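Side-chain contacts in endoglucanase (PDB 2YIK), which probably hydrolyses the internal beta-1,4-glycosidic bonds of cellulose, as a family 9 glycoside hydrolase with endoglucanase activity: residues Ala41-Tyr46 and Gly507-Leu512; Ile402-Asp407 and Tyr513-Asp518; Lys211-Thr216 and Gly265-Lys270; Pro126-Ala131 and Ile219-Ala224; Val385-Asn388 and Arg394-Thr397. All coordinates share one frame; numbering follows the deposited sequence.

In the fold
The five contacts run from the interior of the catalytic domain to its surface. Interactions 1 and 2 share helix 499-516 and touch one another, since L404 of interaction 2 also meets A508 of interaction 1. Interaction 5 uses helix 392-408, as interaction 2 does, but joins it to its own leading loop. Interaction 4 lies nearest the centre of the chain and joins two helices through touching alanine methyls, with a water bridging their carbonyls. These four are buried: interactions 1 and 2 are essentially apolar, whereas interaction 5 adds a side-chain-to-backbone hydrogen bond and a CH-pi contact. Interaction 3, at the surface on the opposite side of the chain's centre from interactions 1 and 2, relies on charge.

Interaction 1: residues Ala41-Tyr46 and Gly507-Leu512; sequences AKALQY and GACAGL
L44 and C509 mark the point where helix 40-47 and helix 499-516 run antiparallel, their local axes only 8.2 Å apart at 156° and the CA atoms of these two residues separated by 5.0 Å. So close an approach illustrates what small side chains permit. The CB of C509 is pressed against the backbone of the partner helix, lying 3.6 Å from the CA of L44, and it also meets the CB of L44 at 3.8 Å. Its sulfur turns to one side of this point. With SG anti to the carbonyl carbon (chi1 -70°), the thiol reaches the methyl of A43, SG to CB 3.6 Å, so that C509 rests on two successive residues of the other helix. The isobutyl group of L44 lies alongside the second helix, and both terminal methyls of L44 meet the methyl of A510, CD2 to CB 4.1 Å. No hydrogen bond crosses the interface; its cohesion comes from the fit of methyl, methylene and thiol groups. Further contacts extend the seam: V506, a turn earlier on helix 499-516, also touches L44, A41 meets Y513, and M425 of helix 416-428 reaches C509. The first and last helices of the modelled chain are thereby brought side by side, 461 residues apart in sequence. This close antiparallel helix-helix contact joins the start and the end of a catalytic domain whose family 9 fold is an (alpha/alpha)6 barrel.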
# COMPACT_ATOMS: atom_id res chain seq x y z
N ALA A 41 10.38 -10.86 14.58
CA ALA A 41 9.59 -11.96 14.03
C ALA A 41 8.15 -11.77 14.48
O ALA A 41 7.20 -11.92 13.71
CB ALA A 41 10.12 -13.31 14.52
N LYS A 42 7.99 -11.44 15.75
CA LYS A 42 6.66 -11.21 16.31
C LYS A 42 6.07 -9.93 15.74
O LYS A 42 4.86 -9.83 15.53
CB LYS A 42 6.76 -11.10 17.84
CG LYS A 42 5.45 -10.70 18.50
CD LYS A 42 5.59 -10.56 20.02
CE LYS A 42 4.39 -9.81 20.59
NZ LYS A 42 4.38 -9.77 22.08
N ALA A 43 6.92 -8.94 15.48
CA ALA A 43 6.46 -7.67 14.92
C ALA A 43 5.88 -7.92 13.53
O ALA A 43 4.83 -7.38 13.17
CB ALA A 43 7.61 -6.68 14.85
N LEU A 44 6.56 -8.74 12.75
CA LEU A 44 6.11 -9.09 11.41
C LEU A 44 4.76 -9.79 11.51
O LEU A 44 3.79 -9.44 10.84
CB LEU A 44 7.12 -10.02 10.72
CG LEU A 44 6.68 -10.59 9.36
CD1 LEU A 44 6.39 -9.44 8.40
CD2 LEU A 44 7.75 -11.50 8.79
N GLN A 45 4.70 -10.80 12.38
CA GLN A 45 3.47 -11.55 12.58
C GLN A 45 2.32 -10.63 12.90
O GLN A 45 1.28 -10.65 12.23
CB GLN A 45 3.65 -12.56 13.72
CG GLN A 45 2.35 -13.14 14.23
CD GLN A 45 2.53 -13.98 15.49
OE1 GLN A 45 3.29 -13.62 16.39
NE2 GLN A 45 1.82 -15.10 15.57
N TYR A 46 2.49 -9.81 13.93
CA TYR A 46 1.45 -8.88 14.34
C TYR A 46 1.08 -7.84 13.28
O TYR A 46 -0.11 -7.55 13.09
CB TYR A 46 1.88 -8.15 15.62
CG TYR A 46 1.59 -8.91 16.91
CD1 TYR A 46 1.97 -10.24 17.05
CD2 TYR A 46 0.95 -8.28 17.98
CE1 TYR A 46 1.73 -10.93 18.23
CE2 TYR A 46 0.70 -8.96 19.16
CZ TYR A 46 1.09 -10.29 19.29
OH TYR A 46 0.86 -10.97 20.46
N GLY A 507 6.94 -4.92 5.59
CA GLY A 507 8.21 -5.23 4.96
C GLY A 507 9.43 -4.91 5.81
O GLY A 507 10.43 -5.65 5.78
N ALA A 508 9.36 -3.81 6.56
CA ALA A 508 10.47 -3.40 7.42
C ALA A 508 10.73 -4.46 8.50
O ALA A 508 11.88 -4.77 8.81
CB ALA A 508 10.17 -2.05 8.06
N CYS A 509 9.66 -4.99 9.07
CA CYS A 509 9.78 -6.03 10.09
C CYS A 509 10.49 -7.24 9.51
O CYS A 509 11.41 -7.78 10.13
CB CYS A 509 8.40 -6.45 10.60
SG CYS A 509 7.54 -5.20 11.59
N ALA A 510 10.07 -7.66 8.32
CA ALA A 510 10.67 -8.80 7.64
C ALA A 510 12.14 -8.53 7.35
O ALA A 510 12.99 -9.39 7.55
CB ALA A 510 9.94 -9.11 6.34
N GLY A 511 12.42 -7.32 6.86
CA GLY A 511 13.78 -6.94 6.54
C GLY A 511 14.68 -6.92 7.76
O GLY A 511 15.85 -7.30 7.68
N LEU A 512 14.16 -6.45 8.89
CA LEU A 512 14.93 -6.40 10.13
C LEU A 512 15.19 -7.81 10.63
O LEU A 512 16.26 -8.10 11.18
CB LEU A 512 14.18 -5.59 11.20
CG LEU A 512 14.23 -4.08 10.96
CD1 LEU A 512 13.17 -3.39 11.80
CD2 LEU A 512 15.62 -3.56 11.29

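Interaction 2: residues Ile402-Asp407 and Tyr513-Asp518; sequences IALVYD and YRFFGD
F515 sets the edge of its ring against L404, with CD2 of the phenylalanine 3.8 Å from CD2 of the leucine. The two side chains slide past each other from opposite directions, so they overlap along their flanks. A chi1 of -58° at F515, which places CG anti to the carbonyl carbon, directs the ring to helix 392-408. The backbones can therefore stay well apart: the closest CA atoms, those of L404 and F515, are 8.6 Å from one another. The same ring edge also faces a polar atom. The carbonyl oxygen of L404 lies near the plane of the F515 ring, 3.7 Å from CE2, where the slightly positive ring hydrogens would probably favour it. D407, one turn further along, adds its CB, which approaches CZ of F515 obliquely at 4.0 Å. The carboxylate of D407 is engaged away from the phenylalanine, OD1 with the hydroxyl of S415 and OD2 with the backbone N of A418, which ties this helix to the start of helix 416-428. Within its own segment F515 is flanked as well, since the aliphatic CG of R514 lies over one ring face, near the rim, and the F516 ring sits over the CB of F515. R514 then extends to a salt bridge with D412. The contact thus lies where helix 499-516 ends, G517 being the first residue to leave helical geometry, and in the last turns of helix 392-408. Helix 416-428 adjoins both through L404 and F516, while helix 363-373 touches I402, A403 and Y406, and helix 124-140 receives I402 and V405 through W136.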
# COMPACT_ATOMS: atom_id res chain seq x y z
N ILE A 402 13.10 0.98 2.62
CA ILE A 402 14.06 1.32 1.58
C ILE A 402 15.48 1.03 2.06
O ILE A 402 16.31 0.54 1.31
CB ILE A 402 13.98 2.81 1.16
CG1 ILE A 402 12.59 3.11 0.58
CG2 ILE A 402 15.09 3.15 0.16
CD1 ILE A 402 12.29 2.38 -0.68
N ALA A 403 15.75 1.34 3.33
CA ALA A 403 17.07 1.10 3.89
C ALA A 403 17.44 -0.39 3.85
O ALA A 403 18.56 -0.75 3.49
CB ALA A 403 17.12 1.60 5.33
N LEU A 404 16.48 -1.24 4.22
CA LEU A 404 16.69 -2.68 4.25
C LEU A 404 16.78 -3.29 2.85
O LEU A 404 17.52 -4.25 2.63
CB LEU A 404 15.58 -3.33 5.07
CG LEU A 404 15.61 -2.82 6.52
CD1 LEU A 404 14.25 -2.96 7.18
CD2 LEU A 404 16.68 -3.57 7.29
N VAL A 405 16.04 -2.72 1.90
CA VAL A 405 16.08 -3.20 0.52
C VAL A 405 17.44 -2.84 -0.10
O VAL A 405 18.03 -3.63 -0.84
CB VAL A 405 14.93 -2.57 -0.32
CG1 VAL A 405 15.20 -2.74 -1.81
CG2 VAL A 405 13.61 -3.23 0.06
N TYR A 406 17.95 -1.65 0.22
CA TYR A 406 19.24 -1.22 -0.31
C TYR A 406 20.35 -2.16 0.17
O TYR A 406 21.19 -2.60 -0.61
CB TYR A 406 19.57 0.21 0.14
CG TYR A 406 20.86 0.74 -0.44
CD1 TYR A 406 22.09 0.47 0.17
CD2 TYR A 406 20.87 1.51 -1.59
CE1 TYR A 406 23.28 0.95 -0.36
CE2 TYR A 406 22.05 2.00 -2.13
CZ TYR A 406 23.26 1.72 -1.51
OH TYR A 406 24.43 2.22 -2.02
N ASP A 407 20.34 -2.47 1.47
CA ASP A 407 21.37 -3.35 2.02
C ASP A 407 21.26 -4.75 1.45
O ASP A 407 22.28 -5.41 1.22
CB ASP A 407 21.30 -3.38 3.55
CG ASP A 407 21.92 -2.14 4.19
OD1 ASP A 407 22.44 -1.29 3.44
OD2 ASP A 407 21.90 -2.02 5.44
N TYR A 513 14.21 -8.69 10.45
CA TYR A 513 14.38 -10.07 10.89
C TYR A 513 15.46 -10.72 10.03
O TYR A 513 16.25 -11.54 10.50
CB TYR A 513 13.08 -10.85 10.75
CG TYR A 513 13.21 -12.25 11.29
CD1 TYR A 513 13.28 -12.49 12.67
CD2 TYR A 513 13.33 -13.34 10.43
CE1 TYR A 513 13.47 -13.78 13.17
CE2 TYR A 513 13.52 -14.63 10.92
CZ TYR A 513 13.59 -14.84 12.29
OH TYR A 513 13.78 -16.12 12.77
N ARG A 514 15.49 -10.33 8.77
CA ARG A 514 16.47 -10.87 7.84
C ARG A 514 17.91 -10.65 8.30
O ARG A 514 18.72 -11.57 8.26
CB ARG A 514 16.29 -10.22 6.47
CG ARG A 514 17.25 -10.73 5.40
CD ARG A 514 16.99 -10.06 4.06
NE ARG A 514 17.74 -10.69 2.97
CZ ARG A 514 17.21 -11.53 2.08
NH1 ARG A 514 15.93 -11.86 2.14
NH2 ARG A 514 17.98 -12.06 1.14
N PHE A 515 18.22 -9.44 8.75
CA PHE A 515 19.57 -9.11 9.18
C PHE A 515 19.84 -9.21 10.68
O PHE A 515 20.98 -9.38 11.08
CB PHE A 515 19.95 -7.69 8.73
CG PHE A 515 19.86 -7.46 7.24
CD1 PHE A 515 20.57 -8.26 6.35
CD2 PHE A 515 19.08 -6.42 6.74
CE1 PHE A 515 20.52 -8.02 4.98
CE2 PHE A 515 19.02 -6.18 5.36
CZ PHE A 515 19.74 -6.98 4.49
N PHE A 516 18.79 -9.09 11.49
CA PHE A 516 18.96 -9.10 12.95
C PHE A 516 18.21 -10.17 13.75
O PHE A 516 18.29 -10.17 14.98
CB PHE A 516 18.59 -7.72 13.51
CG PHE A 516 19.30 -6.57 12.84
CD1 PHE A 516 20.68 -6.45 12.94
CD2 PHE A 516 18.59 -5.64 12.09
CE1 PHE A 516 21.36 -5.41 12.31
CE2 PHE A 516 19.25 -4.60 11.45
CZ PHE A 516 20.64 -4.48 11.56
N GLY A 517 17.49 -11.07 13.09
CA GLY A 517 16.77 -12.08 13.83
C GLY A 517 17.64 -13.12 14.53
O GLY A 517 18.63 -13.56 13.94
N ASP A 518 17.30 -13.49 15.77
CA ASP A 518 18.03 -14.54 16.52
C ASP A 518 17.06 -15.67 16.73
O ASP A 518 15.92 -15.65 16.27
CB ASP A 518 18.41 -14.25 17.99
CG ASP A 518 18.66 -12.82 18.30
OD1 ASP A 518 19.74 -12.32 17.92
OD2 ASP A 518 17.80 -12.21 18.96

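Interaction 3: residues Lys211-Thr216 and Gly265-Lys270; sequences KEKPGT and GEDGPK
K213 is stretched out almost fully: CG stands anti to the backbone N (chi1 -158°) and every later torsion is close to trans, which carries the ammonium group across from one loop to the other. There it meets two acidic residues that are neighbours in sequence. D267 comes from the opposite direction, and its OD2 accepts a hydrogen bond from NZ of K213 at 2.7 Å. The bond uses the syn lone pair of OD2, while OD1 of D267 stays 3.7 Å from the same NZ, so one oxygen does most of the gripping. OD2 also lies 3.3 Å from CE of the lysine, so the carboxylate hugs the end of the chain. E266 crosses the lysine at about a right angle. Its CG sits between backbone N and carbonyl carbon (chi1 57°), and OE2 reaches NZ at 3.0 Å as a second salt bridge. This three-residue ionic network bridges the loop between strand 206-209 and helix 216-233, whose N-cap position is G215, and the loop between helices 238-257 and 279-293. One ammonium group between two adjacent carboxylates would probably ease their mutual repulsion, although this is a surface site and solvent should temper the effect. Next in sequence, the carbonyl O of G268 accepts a hydrogen bond from NE2 of Q183 on strand 177-184.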
# COMPACT_ATOMS: atom_id res chain seq x y z
N LYS A 211 -12.52 6.00 -19.98
CA LYS A 211 -11.64 6.66 -20.94
C LYS A 211 -12.06 8.12 -21.13
O LYS A 211 -11.33 8.91 -21.74
CB LYS A 211 -11.68 5.95 -22.29
CG LYS A 211 -12.92 6.28 -23.14
CD LYS A 211 -13.05 5.34 -24.32
CE LYS A 211 -11.85 5.42 -25.25
NZ LYS A 211 -11.99 6.54 -26.24
N GLU A 212 -13.22 8.48 -20.59
CA GLU A 212 -13.74 9.84 -20.73
C GLU A 212 -13.07 10.90 -19.86
O GLU A 212 -13.23 12.09 -20.11
CB GLU A 212 -15.26 9.82 -20.52
CG GLU A 212 -15.94 8.86 -21.51
CD GLU A 212 -17.45 8.93 -21.51
OE1 GLU A 212 -18.03 9.53 -20.58
OE2 GLU A 212 -18.06 8.37 -22.44
N LYS A 213 -12.31 10.47 -18.85
CA LYS A 213 -11.60 11.41 -17.98
C LYS A 213 -10.38 10.67 -17.43
O LYS A 213 -10.47 9.51 -17.05
CB LYS A 213 -12.50 11.89 -16.84
CG LYS A 213 -12.06 13.22 -16.22
CD LYS A 213 -13.09 13.76 -15.23
CE LYS A 213 -12.72 15.16 -14.72
NZ LYS A 213 -13.65 15.65 -13.65
N PRO A 214 -9.21 11.34 -17.39
CA PRO A 214 -7.98 10.71 -16.89
C PRO A 214 -8.06 10.18 -15.46
O PRO A 214 -8.74 10.75 -14.61
CB PRO A 214 -6.93 11.82 -17.03
CG PRO A 214 -7.46 12.66 -18.17
CD PRO A 214 -8.94 12.72 -17.84
N GLY A 215 -7.35 9.09 -15.23
CA GLY A 215 -7.30 8.48 -13.91
C GLY A 215 -5.99 7.73 -13.84
O GLY A 215 -5.86 6.74 -13.12
N THR A 216 -5.02 8.22 -14.60
CA THR A 216 -3.70 7.64 -14.72
C THR A 216 -3.01 7.22 -13.42
O THR A 216 -2.43 6.14 -13.35
CB THR A 216 -2.77 8.59 -15.47
OG1 THR A 216 -3.52 9.19 -16.54
CG2 THR A 216 -1.58 7.84 -16.06
N GLY A 265 -10.58 15.34 -7.15
CA GLY A 265 -11.29 15.27 -5.89
C GLY A 265 -12.79 15.06 -6.02
O GLY A 265 -13.38 14.25 -5.30
N GLU A 266 -13.42 15.80 -6.93
CA GLU A 266 -14.87 15.70 -7.15
C GLU A 266 -15.28 14.34 -7.71
O GLU A 266 -16.46 13.98 -7.68
CB GLU A 266 -15.33 16.78 -8.12
CG GLU A 266 -14.60 16.70 -9.46
CD GLU A 266 -15.12 17.70 -10.48
OE1 GLU A 266 -16.04 18.48 -10.13
OE2 GLU A 266 -14.62 17.70 -11.62
N ASP A 267 -14.32 13.59 -8.24
CA ASP A 267 -14.65 12.30 -8.81
C ASP A 267 -14.35 11.18 -7.84
O ASP A 267 -14.04 10.05 -8.22
CB ASP A 267 -13.93 12.10 -10.13
CG ASP A 267 -14.26 13.20 -11.13
OD1 ASP A 267 -15.44 13.62 -11.18
OD2 ASP A 267 -13.36 13.64 -11.88
N GLY A 268 -14.44 11.55 -6.56
CA GLY A 268 -14.25 10.57 -5.49
C GLY A 268 -13.34 10.78 -4.30
O GLY A 268 -13.87 10.67 -3.16
N PRO A 269 -12.11 11.27 -4.42
CA PRO A 269 -11.54 11.30 -3.08
C PRO A 269 -11.57 12.55 -2.25
O PRO A 269 -11.20 12.48 -1.00
CB PRO A 269 -10.14 10.85 -3.31
CG PRO A 269 -9.75 11.42 -4.65
CD PRO A 269 -11.10 11.53 -5.46
N LYS A 270 -12.21 13.57 -2.86
CA LYS A 270 -12.27 15.00 -2.61
C LYS A 270 -11.17 15.41 -1.65
O LYS A 270 -10.09 15.70 -2.26
CB LYS A 270 -13.75 15.66 -2.37
CG LYS A 270 -14.95 14.75 -2.67
CD LYS A 270 -15.81 14.78 -1.42
CE LYS A 270 -17.05 13.92 -1.61
NZ LYS A 270 -17.70 14.13 -2.93

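Interaction 4: residues Pro126-Ala131 and Ile219-Ala224; sequences PEAYAA and ISATAA
A128 and T222 bring helix 124-140 and helix 216-233 together with their CA atoms only 5.1 Å apart, the two segments running in the same general direction. Such proximity is consistent with a small residue at the contact, and here it is an alanine whose methyl points at the other helix. The CB of A128 touches the methyl of A221 at 3.6 Å and bears on the backbone beside it, lying 3.7 Å from the N of T222. It therefore sits at the junction of two residues. T222 flanks it with its hydroxyl oxygen, OG1 being 3.9 Å from the A128 CB in a plain van der Waals approach. That oxygen has its polar partner inside its own helix: a chi1 of -55° sets OG1 beside the backbone N, from where it bonds back to the carbonyl of I218. A water bridges the two helices. It donates to the carbonyl O of A221 at 2.9 Å and, weakly, to the carbonyl O of A128 at 3.3 Å, which links the two backbones where no direct hydrogen bond does. Around this seam, A131 packs on F161 and F165 of helix 151-167, and Y129 leans on helix 499-516. S220 touches D281, a calcium ligand, and a bound calcium ion lies about 7 Å from the side chain of A221. The alanine-rich crossing lies close to the centre of the chain, and tight helix-on-helix contact of this sort is in keeping with the (alpha/alpha)6 barrel of family 9.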
# COMPACT_ATOMS: atom_id res chain seq x y z
N PRO A 126 -4.65 4.98 -2.07
CA PRO A 126 -3.93 4.29 -0.99
C PRO A 126 -4.21 2.77 -0.95
O PRO A 126 -3.39 2.00 -0.44
CB PRO A 126 -4.41 5.01 0.27
CG PRO A 126 -5.81 5.46 -0.10
CD PRO A 126 -5.65 5.93 -1.53
N GLU A 127 -5.35 2.33 -1.48
CA GLU A 127 -5.66 0.90 -1.49
C GLU A 127 -4.58 0.20 -2.35
O GLU A 127 -4.01 -0.81 -1.94
CB GLU A 127 -7.05 0.65 -2.11
CG GLU A 127 -7.54 -0.80 -2.10
CD GLU A 127 -8.26 -1.20 -0.80
OE1 GLU A 127 -8.73 -0.30 -0.08
OE2 GLU A 127 -8.37 -2.41 -0.52
N ALA A 128 -4.31 0.76 -3.52
CA ALA A 128 -3.30 0.21 -4.41
C ALA A 128 -1.90 0.37 -3.81
O ALA A 128 -1.05 -0.50 -3.97
CB ALA A 128 -3.37 0.89 -5.79
N TYR A 129 -1.66 1.48 -3.13
CA TYR A 129 -0.35 1.70 -2.52
C TYR A 129 -0.06 0.64 -1.47
O TYR A 129 1.05 0.11 -1.41
CB TYR A 129 -0.26 3.08 -1.86
CG TYR A 129 0.93 3.21 -0.92
CD1 TYR A 129 0.83 2.84 0.42
CD2 TYR A 129 2.17 3.65 -1.39
CE1 TYR A 129 1.93 2.89 1.27
CE2 TYR A 129 3.28 3.70 -0.55
CZ TYR A 129 3.15 3.32 0.78
OH TYR A 129 4.25 3.35 1.61
N ALA A 130 -1.05 0.33 -0.64
CA ALA A 130 -0.86 -0.66 0.41
C ALA A 130 -0.63 -2.03 -0.20
O ALA A 130 0.29 -2.75 0.19
CB ALA A 130 -2.08 -0.69 1.33
N ALA A 131 -1.45 -2.37 -1.18
CA ALA A 131 -1.35 -3.65 -1.87
C ALA A 131 0.01 -3.85 -2.54
O ALA A 131 0.61 -4.91 -2.45
CB ALA A 131 -2.46 -3.77 -2.92
N ILE A 219 -5.00 4.13 -11.94
CA ILE A 219 -4.92 3.01 -12.87
C ILE A 219 -3.52 2.38 -12.80
O ILE A 219 -3.38 1.17 -12.69
CB ILE A 219 -5.20 3.45 -14.35
CG1 ILE A 219 -6.70 3.73 -14.58
CG2 ILE A 219 -4.86 2.32 -15.30
CD1 ILE A 219 -7.37 4.41 -13.44
N SER A 220 -2.49 3.23 -12.83
CA SER A 220 -1.11 2.77 -12.76
C SER A 220 -0.76 2.16 -11.41
O SER A 220 -0.08 1.14 -11.34
CB SER A 220 -0.15 3.92 -13.06
OG SER A 220 -0.33 4.40 -14.38
N ALA A 221 -1.22 2.79 -10.33
CA ALA A 221 -0.94 2.28 -8.99
C ALA A 221 -1.49 0.87 -8.89
O ALA A 221 -0.85 -0.01 -8.32
CB ALA A 221 -1.56 3.18 -7.93
N THR A 222 -2.68 0.66 -9.46
CA THR A 222 -3.31 -0.65 -9.43
C THR A 222 -2.58 -1.66 -10.31
O THR A 222 -2.38 -2.80 -9.90
CB THR A 222 -4.79 -0.58 -9.87
OG1 THR A 222 -5.49 0.37 -9.06
CG2 THR A 222 -5.46 -1.95 -9.70
N ALA A 223 -2.17 -1.24 -11.51
CA ALA A 223 -1.45 -2.15 -12.40
C ALA A 223 -0.15 -2.62 -11.74
O ALA A 223 0.25 -3.77 -11.90
CB ALA A 223 -1.15 -1.46 -13.74
N ALA A 224 0.50 -1.72 -11.01
CA ALA A 224 1.75 -2.06 -10.33
C ALA A 224 1.51 -3.20 -9.35
O ALA A 224 2.24 -4.19 -9.37
CB ALA A 224 2.32 -0.84 -9.60
O HOH W 1 0.83 1.05 -6.24

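Interaction 5: residues Val385-Asn388 and Arg394-Thr397; sequences VFLN and RYNT
Y395 receives L387 of the preceding loop over one face of its ring: CD2 of the leucine stands 3.9 Å from the ring centroid and only 10° off the normal, a CH-pi contact made by a single methyl. The opposite face is covered by R394, the residue just before it, whose guanidinium group lies flat over the ring with NE 3.6 Å above the plane; that group is held by hydrogen bonds from NE to the carbonyl of G391 and from NH2 to that of W390. The tyrosine is thus clasped on both faces. N388 approaches the ring edge instead, its OD1 3.4 Å from CE2 of Y395 with the amide almost perpendicular to the ring. A water joins the two polar ends, donating to OD1 of N388 at 2.8 Å and pairing with OH of Y395 at 2.6 Å. The loop so clamped leads directly into helix 392-408 of the helical barrel and is folded back along the helix's first turns. N396 then adds a bond to the loop backbone. With CG anti to its own N (chi1 -174°), the amide extends until ND2 donates to O of V385 at 3.1 Å, nearly straight at 168° and onto a carbonyl lone pair, while OD1 is bound by Q400.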
# COMPACT_ATOMS: atom_id res chain seq x y z
N VAL A 385 13.36 9.85 13.65
CA VAL A 385 13.37 10.67 12.43
C VAL A 385 11.93 10.96 12.04
O VAL A 385 11.15 10.08 11.67
CB VAL A 385 14.17 9.99 11.29
CG1 VAL A 385 14.29 10.95 10.11
CG2 VAL A 385 15.57 9.61 11.79
N PHE A 386 11.61 12.25 12.13
CA PHE A 386 10.27 12.82 11.93
C PHE A 386 10.15 13.73 10.70
O PHE A 386 10.73 14.82 10.69
CB PHE A 386 10.00 13.60 13.23
CG PHE A 386 8.64 14.18 13.35
CD1 PHE A 386 8.38 15.47 12.89
CD2 PHE A 386 7.64 13.50 14.04
CE1 PHE A 386 7.15 16.08 13.12
CE2 PHE A 386 6.40 14.09 14.28
CZ PHE A 386 6.15 15.39 13.82
N LEU A 387 9.41 13.32 9.67
CA LEU A 387 9.23 14.16 8.47
C LEU A 387 8.23 15.26 8.81
O LEU A 387 8.52 16.45 8.70
CB LEU A 387 8.73 13.33 7.27
CG LEU A 387 8.45 14.11 5.98
CD1 LEU A 387 9.66 14.94 5.58
CD2 LEU A 387 8.11 13.12 4.88
N ASN A 388 7.03 14.85 9.21
CA ASN A 388 6.00 15.78 9.66
C ASN A 388 5.03 15.02 10.58
O ASN A 388 5.13 13.80 10.71
CB ASN A 388 5.28 16.50 8.49
CG ASN A 388 4.58 15.56 7.54
OD1 ASN A 388 3.71 14.79 7.94
ND2 ASN A 388 4.93 15.63 6.26
N ARG A 394 4.45 6.20 9.49
CA ARG A 394 4.22 5.70 8.15
C ARG A 394 5.39 6.08 7.24
O ARG A 394 5.84 5.28 6.42
CB ARG A 394 2.89 6.25 7.64
CG ARG A 394 2.66 6.19 6.15
CD ARG A 394 3.00 7.53 5.53
NE ARG A 394 2.31 8.62 6.20
CZ ARG A 394 1.32 9.33 5.68
NH1 ARG A 394 0.87 9.08 4.46
NH2 ARG A 394 0.79 10.34 6.37
N TYR A 395 5.91 7.29 7.41
CA TYR A 395 7.04 7.76 6.62
C TYR A 395 8.33 7.10 7.09
O TYR A 395 9.16 6.67 6.28
CB TYR A 395 7.20 9.28 6.75
CG TYR A 395 6.07 10.07 6.17
CD1 TYR A 395 5.65 9.86 4.86
CD2 TYR A 395 5.46 11.10 6.90
CE1 TYR A 395 4.66 10.65 4.28
CE2 TYR A 395 4.46 11.89 6.33
CZ TYR A 395 4.08 11.66 5.02
OH TYR A 395 3.12 12.45 4.42
N ASN A 396 8.50 7.05 8.41
CA ASN A 396 9.69 6.46 9.00
C ASN A 396 9.88 5.00 8.59
O ASN A 396 10.96 4.61 8.18
CB ASN A 396 9.63 6.58 10.53
CG ASN A 396 10.92 6.10 11.20
OD1 ASN A 396 11.17 4.91 11.31
ND2 ASN A 396 11.74 7.05 11.63
N THR A 397 8.82 4.20 8.71
CA THR A 397 8.93 2.79 8.35
C THR A 397 9.15 2.59 6.84
O THR A 397 9.74 1.59 6.44
CB THR A 397 7.70 1.97 8.84
OG1 THR A 397 6.48 2.57 8.37
CG2 THR A 397 7.69 1.91 10.36
O HOH W 2 1.85 14.12 5.95